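Exopolygalacturonate lyase (Vibrio vulnificus, PDB 5A29) probably cleaves pectate by beta-elimination, as an exo-acting, manganese-binding member of polysaccharide lyase family 2. Local coordinates at residues A[286-291]-A[321-326]; A[303-306]-A[310-313]; A[314-319]-A[393-398]; A[327-332]-A[397-402]; A[378-381]-A[387-390]. All coordinates share one frame; numbering follows the deposited sequence.

Contact 1 of 5, residues A[286-291]-A[321-326]; sequences TSPKKR and AREGNV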
# COMPACT_ATOMS: atom_id res chain seq x y z
N THR A 286 8.44 13.35 -13.55
CA THR A 286 9.50 13.42 -14.60
C THR A 286 9.32 12.24 -15.56
O THR A 286 8.71 11.25 -15.16
CB THR A 286 10.91 13.35 -14.02
OG1 THR A 286 11.10 12.17 -13.24
CG2 THR A 286 11.26 14.61 -13.17
N SER A 287 9.85 12.33 -16.79
CA SER A 287 9.92 11.21 -17.74
C SER A 287 11.36 10.83 -17.94
O SER A 287 12.29 11.64 -17.71
CB SER A 287 9.42 11.60 -19.16
OG SER A 287 8.02 11.83 -19.20
N PRO A 288 11.56 9.59 -18.38
CA PRO A 288 12.88 9.11 -18.71
C PRO A 288 13.35 9.68 -20.04
O PRO A 288 12.61 9.73 -21.04
CB PRO A 288 12.67 7.61 -18.89
CG PRO A 288 11.26 7.44 -19.27
CD PRO A 288 10.49 8.61 -18.64
N LYS A 289 14.60 10.14 -20.03
CA LYS A 289 15.24 10.54 -21.29
C LYS A 289 15.44 9.35 -22.23
O LYS A 289 15.79 8.25 -21.79
CB LYS A 289 16.65 11.03 -20.92
CG LYS A 289 17.27 11.96 -21.93
CD LYS A 289 18.58 12.53 -21.37
CE LYS A 289 19.50 13.02 -22.50
NZ LYS A 289 18.82 14.05 -23.34
N LYS A 290 15.38 9.62 -23.53
CA LYS A 290 15.84 8.62 -24.56
C LYS A 290 17.36 8.65 -24.64
O LYS A 290 17.97 9.58 -25.21
CB LYS A 290 15.17 9.04 -25.90
CG LYS A 290 15.52 8.17 -27.11
CD LYS A 290 15.07 8.98 -28.35
CE LYS A 290 15.19 8.19 -29.66
NZ LYS A 290 14.71 9.11 -30.79
N ARG A 291 17.98 7.67 -24.01
CA ARG A 291 19.38 7.76 -23.66
C ARG A 291 20.11 6.72 -24.51
O ARG A 291 21.32 6.86 -24.74
CB ARG A 291 19.42 7.32 -22.19
CG ARG A 291 20.56 7.66 -21.34
CD ARG A 291 20.25 6.99 -20.00
NE ARG A 291 19.23 7.78 -19.32
CZ ARG A 291 19.49 8.96 -18.76
NH1 ARG A 291 20.73 9.44 -18.81
NH2 ARG A 291 18.52 9.68 -18.18
N ALA A 321 0.64 11.91 -23.99
CA ALA A 321 1.16 10.55 -23.78
C ALA A 321 2.56 10.61 -23.19
O ALA A 321 3.56 10.42 -23.91
CB ALA A 321 1.17 9.72 -25.11
N ARG A 322 2.64 10.83 -21.87
CA ARG A 322 3.87 10.72 -21.13
C ARG A 322 3.49 9.94 -19.87
O ARG A 322 2.34 10.02 -19.43
CB ARG A 322 4.43 12.12 -20.72
CG ARG A 322 4.87 12.99 -21.96
CD ARG A 322 6.02 12.32 -22.75
NE ARG A 322 6.45 13.18 -23.87
CZ ARG A 322 5.83 13.34 -25.05
NH1 ARG A 322 4.75 12.62 -25.41
NH2 ARG A 322 6.33 14.23 -25.92
N GLU A 323 4.46 9.31 -19.27
CA GLU A 323 4.15 8.28 -18.20
C GLU A 323 3.35 8.83 -17.03
O GLU A 323 2.47 8.12 -16.46
CB GLU A 323 5.42 7.62 -17.70
CG GLU A 323 6.04 6.74 -18.80
CD GLU A 323 7.38 6.14 -18.40
OE1 GLU A 323 7.58 5.73 -17.19
OE2 GLU A 323 8.24 5.98 -19.28
N GLY A 324 3.69 10.06 -16.61
CA GLY A 324 2.96 10.64 -15.44
C GLY A 324 1.51 10.91 -15.71
O GLY A 324 0.71 10.96 -14.77
N ASN A 325 1.13 11.07 -16.97
CA ASN A 325 -0.26 11.36 -17.30
C ASN A 325 -1.12 10.11 -17.51
O ASN A 325 -2.35 10.26 -17.64
CB ASN A 325 -0.37 12.22 -18.57
CG ASN A 325 0.41 13.53 -18.40
OD1 ASN A 325 0.16 14.28 -17.45
ND2 ASN A 325 1.37 13.78 -19.29
N VAL A 326 -0.55 8.94 -17.39
CA VAL A 326 -1.39 7.69 -17.49
C VAL A 326 -2.05 7.37 -16.11
O VAL A 326 -1.34 7.18 -15.12
CB VAL A 326 -0.51 6.52 -17.90
CG1 VAL A 326 -1.30 5.19 -17.87
CG2 VAL A 326 0.05 6.75 -19.34
O HOH W 1 5.88 11.85 -17.31
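Pro288 and Glu323 approach each other from opposite directions. The proline presents the CG–CD side of its ring, and the glutamate answers with one carboxylate oxygen: OE2 of Glu323 lies 3.4 Å from CG of Pro288 and 3.5 Å from CD of Pro288. CG of Glu323 sits beside its backbone N (chi1 -68°) and the chain then runs straight, which carries the carboxylate across to the strand. The same OE2 forms a salt bridge with NE of Arg308, so the proline flanks an oxygen already engaged by an arginine.

One residue earlier on the strand, Ser287 turns its OG alongside the aliphatic root of Arg322, 3.9 Å from CB of Arg322. That hydroxyl is also hydrogen-bonded to Asp307 and takes a bond from a water lying 2.9 Å from Ser287 OG; the water in turn accepts the backbone N of Gly324, again at 2.9 Å. Because Asp307 also receives Glu323 N, one carboxylate and one water stitch the short strand to the 3-10 turn 323-325. The guanidinium of Arg322 folds back on its own backbone: NH1 of Arg322 donates to the carbonyl O of Ala321 at 2.9 Å, in the guanidinium plane but about 59° above the carbonyl plane.

Buried and small, with 153 Å² of surface shared, the contact joins strand 287-288 to the loop between helices 308-317 and 331-349. It forms a second shell to a tartrate pocket: Arg308 lines that pocket, and Glu323, whose side chain is about 6 Å from the tartrate, probably helps to orient it through the salt bridge.

Contact 2 of 5, residues A[303-306]-A[310-313]; sequences SKYG and ARQF. With SRT (S,R meso-tartaric acid), chain Q.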
# COMPACT_ATOMS: atom_id res chain seq x y z
N SER A 303 13.34 1.81 -19.64
CA SER A 303 13.09 3.27 -19.69
C SER A 303 14.29 4.04 -20.37
O SER A 303 14.16 5.19 -20.73
CB SER A 303 12.92 3.86 -18.27
OG SER A 303 14.09 3.60 -17.51
N LYS A 304 15.40 3.38 -20.58
CA LYS A 304 16.57 4.04 -21.22
C LYS A 304 16.30 4.36 -22.69
O LYS A 304 17.04 5.19 -23.29
CB LYS A 304 17.85 3.19 -21.08
CG LYS A 304 17.78 1.92 -21.90
CD LYS A 304 19.01 1.04 -21.69
CE LYS A 304 18.86 -0.27 -22.44
NZ LYS A 304 20.14 -1.05 -22.25
N TYR A 305 15.21 3.80 -23.25
CA TYR A 305 14.81 4.07 -24.63
C TYR A 305 13.83 5.19 -24.67
O TYR A 305 13.29 5.57 -25.72
CB TYR A 305 14.25 2.79 -25.33
CG TYR A 305 15.23 1.67 -25.39
CD1 TYR A 305 16.47 1.84 -26.03
CD2 TYR A 305 14.95 0.41 -24.81
CE1 TYR A 305 17.40 0.83 -26.06
CE2 TYR A 305 15.90 -0.59 -24.81
CZ TYR A 305 17.12 -0.39 -25.45
OH TYR A 305 18.11 -1.36 -25.46
N GLY A 306 13.55 5.76 -23.51
CA GLY A 306 12.65 6.94 -23.54
C GLY A 306 11.28 6.67 -22.89
O GLY A 306 10.95 5.51 -22.55
N ALA A 310 4.93 7.61 -24.45
CA ALA A 310 5.10 8.36 -25.73
C ALA A 310 5.33 7.29 -26.83
O ALA A 310 4.78 7.41 -27.90
CB ALA A 310 6.34 9.30 -25.65
N ARG A 311 6.09 6.25 -26.51
CA ARG A 311 6.28 5.14 -27.46
C ARG A 311 5.00 4.44 -27.84
O ARG A 311 4.69 4.28 -29.03
CB ARG A 311 7.28 4.14 -26.97
CG ARG A 311 8.74 4.67 -27.02
CD ARG A 311 9.73 3.69 -26.39
NE ARG A 311 9.82 2.44 -27.18
CZ ARG A 311 10.28 1.27 -26.71
NH1 ARG A 311 10.79 1.12 -25.46
NH2 ARG A 311 10.31 0.23 -27.53
N GLN A 312 4.21 4.04 -26.84
CA GLN A 312 2.99 3.24 -27.15
C GLN A 312 1.79 4.01 -27.60
O GLN A 312 1.04 3.51 -28.45
CB GLN A 312 2.63 2.35 -25.92
CG GLN A 312 1.45 1.34 -26.21
CD GLN A 312 1.48 0.26 -25.17
OE1 GLN A 312 2.02 0.48 -24.11
NE2 GLN A 312 1.00 -0.95 -25.50
N PHE A 313 1.58 5.24 -27.07
CA PHE A 313 0.40 6.04 -27.33
C PHE A 313 0.65 7.35 -28.11
O PHE A 313 -0.31 7.94 -28.62
CB PHE A 313 -0.28 6.43 -26.00
CG PHE A 313 -0.78 5.22 -25.20
CD1 PHE A 313 -1.95 4.56 -25.59
CD2 PHE A 313 -0.09 4.77 -24.08
CE1 PHE A 313 -2.46 3.49 -24.84
CE2 PHE A 313 -0.57 3.67 -23.34
CZ PHE A 313 -1.74 3.04 -23.74
O1 SRT Q . 13.50 2.09 -15.72
O11 SRT Q . 13.01 0.40 -17.12
C1 SRT Q . 12.88 1.03 -16.06
C2 SRT Q . 11.86 0.35 -15.18
O2 SRT Q . 12.30 -0.94 -14.76
C3 SRT Q . 11.05 1.12 -14.18
O3 SRT Q . 9.98 1.17 -15.11
C4 SRT Q . 10.60 0.23 -13.00
O4 SRT Q . 9.45 -0.28 -13.10
O41 SRT Q . 11.40 0.03 -12.02
O HOH W 2 11.19 2.95 -23.33
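The close side of this contact is where Arg311 reaches back from its helix to the turn before it. NH1 of Arg311 comes obliquely to CB of Tyr305 at 3.8 Å, and CD of Arg311 passes the carbonyl O of Tyr305 at 4.1 Å. A kink at chi3 (66°) swings the guanidinium round to that position. There NH1 also donates to a water in the guanidinium plane, 2.8 Å from Arg311 NH1 and 2.7 Å from the carbonyl O of Gly306, to which the water donates. Asp300 O accepts from NH1 as well, so this nitrogen is tied to the loop both directly and through solvent.

Things are looser on the other side. Tyr305 starts out facing the helix, but its ring leads away; the companion of one ring face is its own neighbour, Lys304, whose CG stands 4.1 Å above the plane over the centre. Both side chains remain partly exposed.

A type I beta turn, Ser303 to Gly306, shapes the loop and is closed by Gly306 N donating to Ser303 O. At its first corner the backbone N of Ser303 donates to O11 of the bound meso-tartrate at 2.9 Å, and its OG approaches O1 of the same carboxylate. The type I turn ahead of helix 308-317 thus forms part of the tartrate pocket, Ser303 binding one carboxylate of the ligand and Arg308 also bonded to it.

Contact 3 of 5, residues A[314-319]-A[393-398]; sequences GPELGN and LARDGY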
# COMPACT_ATOMS: atom_id res chain seq x y z
N GLY A 314 1.90 7.82 -28.07
CA GLY A 314 2.27 9.15 -28.66
C GLY A 314 1.83 9.37 -30.10
O GLY A 314 1.28 10.42 -30.41
N PRO A 315 1.98 8.36 -30.97
CA PRO A 315 1.56 8.52 -32.39
C PRO A 315 0.10 8.92 -32.52
O PRO A 315 -0.21 9.82 -33.30
CB PRO A 315 1.80 7.12 -32.98
CG PRO A 315 2.94 6.59 -32.18
CD PRO A 315 2.65 7.05 -30.76
N GLU A 316 -0.80 8.33 -31.74
CA GLU A 316 -2.18 8.77 -31.82
C GLU A 316 -2.53 9.95 -30.90
O GLU A 316 -3.33 10.78 -31.27
CB GLU A 316 -3.15 7.61 -31.53
CG GLU A 316 -3.06 6.47 -32.55
CD GLU A 316 -1.83 5.57 -32.38
OE1 GLU A 316 -1.28 5.46 -31.23
OE2 GLU A 316 -1.39 4.94 -33.40
N LEU A 317 -1.94 10.04 -29.71
CA LEU A 317 -2.46 10.99 -28.70
C LEU A 317 -1.64 12.24 -28.51
O LEU A 317 -2.15 13.20 -27.95
CB LEU A 317 -2.63 10.26 -27.33
CG LEU A 317 -3.70 9.16 -27.30
CD1 LEU A 317 -3.77 8.63 -25.89
CD2 LEU A 317 -5.04 9.74 -27.73
N GLY A 318 -0.37 12.25 -28.90
CA GLY A 318 0.41 13.49 -28.82
C GLY A 318 1.05 13.71 -27.45
O GLY A 318 1.38 12.75 -26.77
N ASN A 319 1.15 14.98 -27.05
CA ASN A 319 1.93 15.38 -25.90
C ASN A 319 1.34 14.85 -24.57
O ASN A 319 2.09 14.79 -23.61
CB ASN A 319 1.89 16.92 -25.80
CG ASN A 319 2.74 17.59 -26.88
OD1 ASN A 319 3.47 16.94 -27.62
ND2 ASN A 319 2.69 18.89 -26.91
N LEU A 393 -5.38 -1.57 -27.80
CA LEU A 393 -4.10 -0.89 -27.93
C LEU A 393 -3.59 -1.11 -29.40
O LEU A 393 -3.64 -2.22 -29.94
CB LEU A 393 -3.06 -1.43 -26.97
CG LEU A 393 -3.41 -1.29 -25.46
CD1 LEU A 393 -2.22 -1.54 -24.59
CD2 LEU A 393 -3.98 0.11 -25.18
N ALA A 394 -3.02 -0.06 -29.97
CA ALA A 394 -2.57 -0.08 -31.40
C ALA A 394 -1.29 -0.83 -31.62
O ALA A 394 -1.06 -1.32 -32.72
CB ALA A 394 -2.48 1.37 -31.96
N ARG A 395 -0.44 -0.98 -30.60
CA ARG A 395 0.82 -1.65 -30.71
C ARG A 395 1.23 -2.14 -29.34
O ARG A 395 0.67 -1.68 -28.35
CB ARG A 395 1.94 -0.66 -31.23
CG ARG A 395 2.18 0.60 -30.34
CD ARG A 395 3.05 1.69 -31.06
NE ARG A 395 2.40 2.16 -32.29
CZ ARG A 395 1.40 3.02 -32.35
NH1 ARG A 395 0.82 3.51 -31.23
NH2 ARG A 395 0.89 3.33 -33.52
N ASP A 396 2.20 -3.03 -29.29
CA ASP A 396 2.72 -3.50 -28.02
C ASP A 396 3.45 -2.38 -27.29
O ASP A 396 3.95 -1.43 -27.93
CB ASP A 396 3.76 -4.59 -28.20
CG ASP A 396 3.23 -5.87 -28.91
OD1 ASP A 396 2.09 -6.31 -28.65
OD2 ASP A 396 4.05 -6.49 -29.63
N GLY A 397 3.60 -2.54 -25.98
CA GLY A 397 4.44 -1.62 -25.20
C GLY A 397 4.24 -1.93 -23.72
O GLY A 397 3.73 -2.99 -23.31
N TYR A 398 4.68 -0.98 -22.92
CA TYR A 398 4.74 -1.11 -21.49
C TYR A 398 3.33 -1.29 -20.92
O TYR A 398 3.22 -1.88 -19.89
CB TYR A 398 5.35 0.21 -20.95
CG TYR A 398 5.65 0.27 -19.48
CD1 TYR A 398 6.61 -0.57 -18.90
CD2 TYR A 398 5.09 1.29 -18.71
CE1 TYR A 398 6.95 -0.46 -17.57
CE2 TYR A 398 5.45 1.43 -17.37
CZ TYR A 398 6.34 0.53 -16.80
OH TYR A 398 6.69 0.67 -15.49
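Arg395 reaches over to Pro315 and Glu316 at the end of helix 308-317. Its CB leaves the loop with CG lodged between the backbone N and the carbonyl carbon (chi1 59°), which sends the chain toward the helix. CD comes next, passing within 3.7 Å of the carbonyl O of Arg311, and a bend at chi3 then turns the guanidinium so that one face lies against the proline. CZ meets the ring of Pro315 over that face, with Pro315 CG 3.9 Å from Arg395 CZ and displaced toward the rim of the group. The two terminal nitrogens do the polar work. NH1 of Arg395 donates to OE1 of Glu316 at 2.9 Å in an almost straight bond (173°), while NH2 of Arg395 donates to OE2 of Glu316 at 2.8 Å. Each oxygen uses its syn lone pair, and carboxylate and guanidinium planes lie only 10° apart: an end-on, two-pronged salt bridge. The methyl of Ala394 stands beside it, CB 4.0 Å from Glu316 OE2.

NH1 has a further acceptor, the carbonyl O of Gln312. The helix is kinked here, since the N atoms of Pro315 and Glu316 make no bond to the preceding turn, so the arginine supplies a donor to a carbonyl that the helix itself leaves without its usual partner. Gly318, with positive phi, takes the chain out of the helix just beyond.

Two parallel, nearly straight bonds fix the guanidinium against rotation, and the proline backs its face. Such pairing at a largely exposed site probably favours the charged forms of both groups while anchoring loop 393-398 to the helix end.

Contact 4 of 5, residues A[327-332]-A[397-402]; sequences LFKSND and GYYGPK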
# COMPACT_ATOMS: atom_id res chain seq x y z
N LEU A 327 -3.37 7.36 -16.07
CA LEU A 327 -4.09 7.14 -14.82
C LEU A 327 -4.84 5.74 -14.91
O LEU A 327 -5.78 5.51 -14.16
CB LEU A 327 -5.13 8.22 -14.55
CG LEU A 327 -4.46 9.63 -14.53
CD1 LEU A 327 -5.53 10.62 -14.08
CD2 LEU A 327 -3.31 9.64 -13.54
N PHE A 328 -4.41 4.87 -15.79
CA PHE A 328 -5.01 3.49 -15.84
C PHE A 328 -3.91 2.50 -15.62
O PHE A 328 -2.77 2.83 -15.17
CB PHE A 328 -5.77 3.28 -17.16
CG PHE A 328 -4.95 3.68 -18.42
CD1 PHE A 328 -4.98 5.00 -18.92
CD2 PHE A 328 -4.15 2.75 -19.08
CE1 PHE A 328 -4.20 5.40 -20.04
CE2 PHE A 328 -3.34 3.13 -20.18
CZ PHE A 328 -3.36 4.47 -20.65
N LYS A 329 -4.25 1.22 -15.75
CA LYS A 329 -3.27 0.18 -15.50
C LYS A 329 -2.78 0.25 -14.06
O LYS A 329 -1.57 0.09 -13.76
CB LYS A 329 -2.15 0.14 -16.62
CG LYS A 329 -1.43 -1.23 -16.61
CD LYS A 329 -0.00 -1.21 -17.19
CE LYS A 329 1.01 -0.26 -16.45
NZ LYS A 329 1.27 -0.34 -14.93
N SER A 330 -3.75 0.47 -13.13
CA SER A 330 -3.48 0.60 -11.68
C SER A 330 -2.70 1.82 -11.20
O SER A 330 -2.42 1.95 -9.99
CB SER A 330 -2.77 -0.64 -11.12
OG SER A 330 -3.61 -1.76 -11.40
N ASN A 331 -2.28 2.67 -12.13
CA ASN A 331 -1.68 3.94 -11.69
C ASN A 331 -2.66 4.73 -10.82
O ASN A 331 -2.22 5.34 -9.88
CB ASN A 331 -1.24 4.82 -12.88
CG ASN A 331 0.07 4.31 -13.53
OD1 ASN A 331 0.61 3.27 -13.16
ND2 ASN A 331 0.54 5.03 -14.57
N ASP A 332 -3.95 4.71 -11.16
CA ASP A 332 -4.96 5.49 -10.43
C ASP A 332 -5.04 4.92 -9.00
O ASP A 332 -5.12 5.67 -8.08
CB ASP A 332 -6.34 5.39 -11.04
CG ASP A 332 -6.78 3.91 -11.31
OD1 ASP A 332 -5.94 3.07 -11.71
OD2 ASP A 332 -7.95 3.58 -11.08
N GLY A 397 3.60 -2.54 -25.98
CA GLY A 397 4.44 -1.62 -25.20
C GLY A 397 4.24 -1.93 -23.72
O GLY A 397 3.73 -2.99 -23.31
N TYR A 398 4.68 -0.98 -22.92
CA TYR A 398 4.74 -1.11 -21.49
C TYR A 398 3.33 -1.29 -20.92
O TYR A 398 3.22 -1.88 -19.89
CB TYR A 398 5.35 0.21 -20.95
CG TYR A 398 5.65 0.27 -19.48
CD1 TYR A 398 6.61 -0.57 -18.90
CD2 TYR A 398 5.09 1.29 -18.71
CE1 TYR A 398 6.95 -0.46 -17.57
CE2 TYR A 398 5.45 1.43 -17.37
CZ TYR A 398 6.34 0.53 -16.80
OH TYR A 398 6.69 0.67 -15.49
N TYR A 399 2.30 -0.74 -21.54
CA TYR A 399 0.98 -0.78 -20.90
C TYR A 399 0.19 -1.99 -21.43
O TYR A 399 -0.93 -2.20 -21.01
CB TYR A 399 0.21 0.50 -21.15
CG TYR A 399 0.99 1.67 -20.55
CD1 TYR A 399 0.81 2.02 -19.21
CD2 TYR A 399 1.97 2.37 -21.32
CE1 TYR A 399 1.54 3.06 -18.61
CE2 TYR A 399 2.67 3.42 -20.75
CZ TYR A 399 2.44 3.77 -19.39
OH TYR A 399 3.19 4.80 -18.79
N GLY A 400 0.84 -2.84 -22.22
CA GLY A 400 0.09 -4.05 -22.63
C GLY A 400 0.45 -4.46 -24.06
O GLY A 400 0.97 -3.64 -24.81
N PRO A 401 0.08 -5.69 -24.46
CA PRO A 401 0.24 -6.11 -25.87
C PRO A 401 -0.71 -5.40 -26.76
O PRO A 401 -1.78 -4.90 -26.35
CB PRO A 401 -0.13 -7.64 -25.83
CG PRO A 401 -1.14 -7.71 -24.70
CD PRO A 401 -0.62 -6.70 -23.63
N LYS A 402 -0.39 -5.38 -28.07
CA LYS A 402 -1.34 -4.90 -29.03
C LYS A 402 -2.69 -5.69 -28.90
O LYS A 402 -2.66 -6.92 -28.69
CB LYS A 402 -0.76 -5.21 -30.42
CG LYS A 402 -1.65 -4.89 -31.60
CD LYS A 402 -0.70 -4.98 -32.85
CE LYS A 402 -1.43 -5.30 -34.12
NZ LYS A 402 -2.34 -4.17 -34.36
O HOH W 3 2.87 5.38 -16.26
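Two beta turns facing each other bring Lys329 against Tyr399: a type I' turn, Phe328 to Asn331, leading into helix 331-349, and a type I turn, Gly397 to Gly400. Both belong to the long loops between helices of the alpha/alpha barrel expected for this family, and each carries a residue of a different tartrate pocket, Ser330 in one and Tyr398 in the other.

Lys329 makes the main approach with its methylenes, crossing Tyr399 at about a right angle. CE of Lys329 lies 3.6 Å from CD1 of Tyr399, and CD of Lys329 packs 3.9 Å from CA of Tyr399. With CG anti to the backbone N (chi1 -160°), the lysine heads for the tyrosine before folding at chi3 and chi4. Phe328 adds a looser apolar touch, its CE2 4.4 Å from CD1 of Tyr399.

Inside the second turn the two tyrosines steady each other: CD2 of Tyr398 stands 3.7 Å above one face of the Tyr399 ring, offset toward the rim. Gln312, from helix 308-317, holds the backbone of this turn by accepting Tyr399 N and donating to Gly400 O. From the first turn, Asn331 uses ND2 for the carbonyl O of Val326 and for a bridging water. That water sits in the plane of the Tyr399 ring, 2.9 Å from Asn331 ND2 and 2.6 Å from Tyr399 OH.

Contact 5 of 5, residues A[378-381]-A[387-390]; sequences IKPI and SIEG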
# COMPACT_ATOMS: atom_id res chain seq x y z
N ILE A 378 -14.98 3.42 -12.90
CA ILE A 378 -13.86 4.38 -13.08
C ILE A 378 -13.34 4.15 -14.53
O ILE A 378 -12.93 3.02 -14.84
CB ILE A 378 -12.71 4.12 -12.09
CG1 ILE A 378 -13.16 4.14 -10.60
CG2 ILE A 378 -11.54 5.14 -12.32
CD1 ILE A 378 -14.04 5.27 -10.34
N LYS A 379 -13.44 5.15 -15.39
CA LYS A 379 -12.89 5.03 -16.78
C LYS A 379 -11.37 5.05 -16.81
O LYS A 379 -10.75 5.77 -16.00
CB LYS A 379 -13.40 6.24 -17.59
CG LYS A 379 -14.91 6.20 -17.74
CD LYS A 379 -15.38 7.43 -18.50
CE LYS A 379 -15.53 8.61 -17.55
NZ LYS A 379 -16.69 9.47 -17.93
N PRO A 380 -10.73 4.36 -17.82
CA PRO A 380 -9.28 4.43 -18.00
C PRO A 380 -8.91 5.71 -18.79
O PRO A 380 -9.17 5.82 -20.01
CB PRO A 380 -8.95 3.16 -18.83
CG PRO A 380 -10.20 2.95 -19.66
CD PRO A 380 -11.36 3.40 -18.76
N ILE A 381 -8.24 6.65 -18.11
CA ILE A 381 -8.07 7.94 -18.69
C ILE A 381 -6.63 8.44 -18.56
O ILE A 381 -5.85 7.93 -17.73
CB ILE A 381 -9.01 9.01 -17.99
CG1 ILE A 381 -8.69 9.14 -16.46
CG2 ILE A 381 -10.48 8.78 -18.32
CD1 ILE A 381 -9.11 10.53 -15.93
N SER A 387 -10.18 9.46 -22.68
CA SER A 387 -10.48 8.06 -22.30
C SER A 387 -10.02 7.07 -23.39
O SER A 387 -10.17 7.31 -24.60
CB SER A 387 -11.99 7.93 -22.04
OG SER A 387 -12.33 6.55 -21.82
N ILE A 388 -9.43 5.96 -23.00
CA ILE A 388 -9.19 4.90 -23.96
C ILE A 388 -10.14 3.73 -23.75
O ILE A 388 -9.84 2.61 -24.19
CB ILE A 388 -7.73 4.39 -23.88
CG1 ILE A 388 -7.43 3.71 -22.52
CG2 ILE A 388 -6.81 5.58 -24.09
CD1 ILE A 388 -6.10 2.95 -22.51
N GLU A 389 -11.22 3.97 -23.02
CA GLU A 389 -12.21 2.93 -22.68
C GLU A 389 -12.62 2.12 -23.94
O GLU A 389 -13.15 2.68 -24.91
CB GLU A 389 -13.46 3.58 -22.06
CG GLU A 389 -14.41 2.53 -21.48
CD GLU A 389 -15.68 3.09 -20.88
OE1 GLU A 389 -15.89 4.32 -20.88
OE2 GLU A 389 -16.54 2.27 -20.49
N GLY A 390 -12.36 0.81 -23.94
CA GLY A 390 -12.86 -0.04 -25.03
C GLY A 390 -11.95 -0.07 -26.25
O GLY A 390 -12.23 -0.79 -27.19
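Pro380 is gripped through its carbonyl and its ring at once. Ile388 N donates to Pro380 O at 3.0 Å, nearly straight at hydrogen (163°), with the N–H arriving almost head-on to the carbonyl. The same oxygen receives a weaker CA-H...O contact from Ser387, whose CA is 3.5 Å from Pro380 O. On the ring, CG of Pro380 rests 3.6 Å from CA of Glu389, the glutamate chain crossing the proline at about a right angle. CB of Pro380 meets CG1 of Ile388 at 4.0 Å, and CG2 of Ile381 lies 4.0 Å from CA of Ser387.

Beside these contacts, the backbones of Ile381 and Ser387 form a single beta bridge, which draws two neighbouring parts of one loop together without forming a regular sheet. An ST turn follows: OG of Ser387, anti to its own N (chi1 173°), accepts Glu389 N at 3.1 Å and bends the backbone as it passes the proline. Lys379 and Glu389 run past each other obliquely, touching through CG of Lys379 and OE1 of Glu389 at 3.8 Å; their charged ends stay apart, so any attraction is probably weak.

Further out, Phe328 packs on both Pro380 and Ile388, and the backbone of Ile381 is bonded to Leu327. Ile381 turns its side chain from the bridge onto Leu369 and Ala370 of helix 353-370, while the backbone of Gly390 is tied to Phe406.

Contacts 1, 2 and 3 gather round helix 308-317, with the centres of contacts 1 and 2 about 7 Å apart and those of 2 and 3 about 9 Å. Contacts 3 and 4 share Gly397 and Tyr398. Glu323 of contact 1 packs on Tyr399 of contact 4, with CG 3.4 Å from Tyr399 OH. Contact 5 adjoins contact 4, Leu327 N lying 3.0 Å from Ile381 O, but lies farther from the ligands, the Ile381 side chain being about 12 Å from a bound tartrate. Ser303 and Tyr398 bring contacts 2, 3 and 4 to one tartrate pocket; the side chain of Tyr398 is about 12 Å from the bound manganese ion.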